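Local coordinates for protein putative ABC transporter (Thermobispora bispora, PDB 4PE6) that probably binds a carbohydrate or related sugar acid as the solute-binding component of an ABC transporter, at residues 272-278 with 315-319. Sequence-based numbering, arbitrary orientation.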
ATOM      1  N   LEU A 272       0.472   8.943  18.979  1.00 19.09           N
ATOM      2  CA  LEU A 272       0.747  10.039  19.874  1.00 19.86           C
ATOM      3  C   LEU A 272      -0.545  10.535  20.536  1.00 19.96           C
ATOM      4  O   LEU A 272      -0.532  10.872  21.707  1.00 20.40           O
ATOM      5  CB  LEU A 272       1.422  11.198  19.155  1.00 20.40           C
ATOM      6  CG  LEU A 272       2.816  10.913  18.606  1.00 20.96           C
ATOM      7  CD1 LEU A 272       3.388  12.203  18.031  1.00 21.82           C
ATOM      8  CD2 LEU A 272       3.748  10.344  19.649  1.00 21.24           C
ATOM      9  N   ASP A 273      -1.647  10.525  19.806  1.00 19.94           N
ATOM     10  CA  ASP A 273      -2.934  10.936  20.395  1.00 20.29           C
ATOM     11  C   ASP A 273      -3.395   9.912  21.432  1.00 19.72           C
ATOM     12  O   ASP A 273      -3.896  10.270  22.516  1.00 19.57           O
ATOM     13  CB  ASP A 273      -3.987  11.186  19.310  1.00 21.03           C
ATOM     14  CG  ASP A 273      -3.900  12.621  18.730  1.00 22.20           C
ATOM     15  OD1 ASP A 273      -3.069  13.414  19.221  1.00 23.42           O
ATOM     16  OD2 ASP A 273      -4.659  12.971  17.807  1.00 22.75           O
ATOM     17  N   LEU A 274      -3.174   8.643  21.114  1.00 19.19           N
ATOM     18  CA  LEU A 274      -3.497   7.559  22.026  1.00 18.96           C
ATOM     19  C   LEU A 274      -2.703   7.710  23.319  1.00 19.11           C
ATOM     20  O   LEU A 274      -3.242   7.532  24.423  1.00 18.91           O
ATOM     21  CB  LEU A 274      -3.214   6.214  21.358  1.00 18.64           C
ATOM     22  CG  LEU A 274      -4.240   5.759  20.305  1.00 18.73           C
ATOM     23  CD1 LEU A 274      -3.841   4.411  19.756  1.00 18.56           C
ATOM     24  CD2 LEU A 274      -5.646   5.671  20.856  1.00 19.05           C
ATOM     25  N   LEU A 275      -1.424   8.054  23.180  1.00 19.10           N
ATOM     26  CA  LEU A 275      -0.529   8.154  24.328  1.00 19.72           C
ATOM     27  C   LEU A 275      -0.873   9.308  25.268  1.00 20.83           C
ATOM     28  O   LEU A 275      -0.522   9.263  26.455  1.00 21.68           O
ATOM     29  CB  LEU A 275       0.926   8.282  23.856  1.00 19.83           C
ATOM     30  CG  LEU A 275       1.533   6.971  23.361  1.00 19.51           C
ATOM     31  CD1 LEU A 275       2.902   7.227  22.712  1.00 19.84           C
ATOM     32  CD2 LEU A 275       1.636   5.952  24.495  1.00 19.48           C
ATOM     33  N   GLU A 276      -1.543  10.343  24.767  1.00 21.66           N
ATOM     34  CA  GLU A 276      -2.008  11.423  25.635  1.00 22.29           C
ATOM     35  C   GLU A 276      -3.481  11.296  26.042  1.00 21.93           C
ATOM     36  O   GLU A 276      -4.122  12.278  26.401  1.00 22.24           O
ATOM     37  CB  GLU A 276      -1.684  12.797  25.021  1.00 23.39           C
ATOM     38  CG  GLU A 276      -2.332  13.125  23.687  1.00 24.17           C
ATOM     39  CD  GLU A 276      -2.031  14.569  23.249  1.00 25.37           C
ATOM     40  OE1 GLU A 276      -2.957  15.427  23.223  1.00 25.48           O
ATOM     41  OE2 GLU A 276      -0.849  14.852  22.983  1.00 26.78           O
ATOM     42  N   GLY A 277      -4.013  10.078  25.987  1.00 21.49           N
ATOM     43  CA  GLY A 277      -5.358   9.789  26.508  1.00 21.96           C
ATOM     44  C   GLY A 277      -6.553  10.082  25.610  1.00 22.77           C
ATOM     45  O   GLY A 277      -7.711  10.045  26.070  1.00 23.29           O
ATOM     46  N   ARG A 278      -6.300  10.363  24.334  1.00 22.95           N
ATOM     47  CA  ARG A 278      -7.375  10.687  23.411  1.00 24.04           C
ATOM     48  C   ARG A 278      -8.010   9.424  22.881  1.00 24.25           C
ATOM     49  O   ARG A 278      -7.364   8.397  22.754  1.00 23.58           O
ATOM     50  CB  ARG A 278      -6.882  11.524  22.241  1.00 24.22           C
ATOM     51  CG  ARG A 278      -6.379  12.899  22.626  1.00 24.60           C
ATOM     52  CD  ARG A 278      -5.976  13.653  21.377  1.00 25.38           C
ATOM     53  NE  ARG A 278      -5.491  14.978  21.728  1.00 26.32           N
ATOM     54  CZ  ARG A 278      -6.079  16.131  21.429  1.00 27.50           C
ATOM     55  NH1 ARG A 278      -7.191  16.192  20.712  1.00 28.13           N
ATOM     56  NH2 ARG A 278      -5.511  17.247  21.851  1.00 28.85           N
ATOM     57  N   ARG A 315      -0.174  16.314  11.970  1.00 30.56           N
ATOM     58  CA  ARG A 315      -0.987  15.965  13.101  1.00 30.20           C
ATOM     59  C   ARG A 315      -2.389  16.593  12.974  1.00 31.00           C
ATOM     60  O   ARG A 315      -3.399  15.947  13.278  1.00 30.21           O
ATOM     61  CB  ARG A 315      -0.295  16.402  14.387  1.00 31.14           C
ATOM     62  CG  ARG A 315      -0.783  15.624  15.578  1.00 30.30           C
ATOM     63  CD  ARG A 315      -0.031  15.967  16.846  1.00 30.69           C
ATOM     64  NE  ARG A 315      -0.401  15.017  17.882  1.00 29.73           N
ATOM     65  CZ  ARG A 315       0.077  15.002  19.117  1.00 29.70           C
ATOM     66  NH1 ARG A 315       0.961  15.902  19.514  1.00 31.06           N
ATOM     67  NH2 ARG A 315      -0.339  14.066  19.955  1.00 28.97           N
ATOM     68  N   GLU A 316      -2.450  17.831  12.484  1.00 32.59           N
ATOM     69  CA  GLU A 316      -3.731  18.506  12.287  1.00 34.92           C
ATOM     70  C   GLU A 316      -4.603  17.863  11.187  1.00 32.98           C
ATOM     71  O   GLU A 316      -5.809  17.654  11.381  1.00 30.76           O
ATOM     72  CB  GLU A 316      -3.511  20.012  12.003  1.00 39.46           C
ATOM     73  CG  GLU A 316      -4.643  20.890  12.515  1.00 43.97           C
ATOM     74  CD  GLU A 316      -5.017  20.579  13.963  1.00 46.40           C
ATOM     75  OE1 GLU A 316      -4.151  20.735  14.858  1.00 49.92           O
ATOM     76  OE2 GLU A 316      -6.175  20.156  14.210  1.00 48.16           O
ATOM     77  N   LEU A 317      -3.999  17.530  10.044  1.00 31.71           N
ATOM     78  CA  LEU A 317      -4.753  16.853   8.976  1.00 31.58           C
ATOM     79  C   LEU A 317      -5.223  15.482   9.436  1.00 29.59           C
ATOM     80  O   LEU A 317      -6.341  15.083   9.138  1.00 29.63           O
ATOM     81  CB  LEU A 317      -3.945  16.736   7.674  1.00 32.07           C
ATOM     82  CG  LEU A 317      -3.765  18.047   6.895  1.00 34.88           C
ATOM     83  CD1 LEU A 317      -2.825  17.834   5.710  1.00 35.15           C
ATOM     84  CD2 LEU A 317      -5.100  18.619   6.420  1.00 36.19           C
ATOM     85  N   PHE A 318      -4.375  14.777  10.183  1.00 28.03           N
ATOM     86  CA  PHE A 318      -4.781  13.513  10.801  1.00 26.71           C
ATOM     87  C   PHE A 318      -6.058  13.674  11.633  1.00 27.44           C
ATOM     88  O   PHE A 318      -7.038  12.967  11.417  1.00 27.11           O
ATOM     89  CB  PHE A 318      -3.667  12.938  11.674  1.00 25.32           C
ATOM     90  CG  PHE A 318      -4.132  11.830  12.567  1.00 23.83           C
ATOM     91  CD1 PHE A 318      -4.364  10.577  12.052  1.00 22.89           C
ATOM     92  CD2 PHE A 318      -4.382  12.061  13.913  1.00 23.63           C
ATOM     93  CE1 PHE A 318      -4.836   9.552  12.855  1.00 22.67           C
ATOM     94  CE2 PHE A 318      -4.848  11.042  14.722  1.00 23.26           C
ATOM     95  CZ  PHE A 318      -5.063   9.784  14.197  1.00 22.76           C
ATOM     96  N   ARG A 319      -6.029  14.615  12.577  1.00 28.98           N
ATOM     97  CA  ARG A 319      -7.171  14.871  13.455  1.00 30.03           C
ATOM     98  C   ARG A 319      -8.435  15.242  12.688  1.00 32.20           C
ATOM     99  O   ARG A 319      -9.532  14.788  13.041  1.00 33.02           O
ATOM    100  CB  ARG A 319      -6.829  15.941  14.500  1.00 30.58           C
ATOM    101  CG  ARG A 319      -5.991  15.390  15.643  1.00 29.08           C
ATOM    102  CD  ARG A 319      -5.531  16.495  16.571  1.00 29.76           C
ATOM    103  NE  ARG A 319      -4.679  15.987  17.641  1.00 28.77           N
ATOM    104  CZ  ARG A 319      -4.050  16.760  18.518  1.00 29.32           C
ATOM    105  NH1 ARG A 319      -4.167  18.076  18.455  1.00 30.39           N
ATOM    106  NH2 ARG A 319      -3.301  16.212  19.469  1.00 29.12           N
TER
HETATM  107  O   HOH W   1       1.887  15.335  22.110  1.00 37.49           O
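Asp273 and Arg319 form the centre of a five-residue salt-bridge network that joins the C-terminal end of helix 263-275 to the start of helix 315-327, in a protein of the periplasmic binding protein family. From CB of Arg319, CG stands anti to the carbonyl carbon (chi1 -78°) and the chain runs extended to NE, which carries the guanidinium alongside the Asp273 carboxylate. Arg319 CG and then CD pass Asp273 OD2, CG at 3.5 Å. Arg319 NE gives a nearly straight hydrogen bond to the same Asp273 OD2 at 3.0 Å. Around CZ, Arg278 lies flat over one face of the Arg319 guanidinium, centres 3.6 Å apart. At the tip, Arg319 NH2 bonds to Asp273 OD1 at 2.8 Å. NE and NH2 thus hold the carboxylate side-on, with both oxygens close to the guanidinium plane. An alanine here would probably leave Asp273 without both bonds of this grip, and the Arg278 guanidinium without the flat group it rests on.

The like charges of the two stacked arginines are probably balanced by Asp273 and Glu276. Glu276 OE1 accepts a hydrogen bond from Arg278 NE at 3.0 Å. Gly277, with positive phi, is the C-prime residue of the Schellman motif that ends helix 263-275. This turn brings Arg278 back over the network. Phe318 sets its ring edge, at CE2, against Asp273 OD2 and also packs on Trp269 and Leu124.

Arg315 NH2 donates to Asp273 OD1 at 2.9 Å, from the opposite face of the carboxylate plane to Arg319 NH2, and also makes a weak bond to Glu276 OE2. Water 1 bridges Glu276 and Arg315, donating to Glu276 OE2 and accepting from Arg315 NH1 at 2.8 Å.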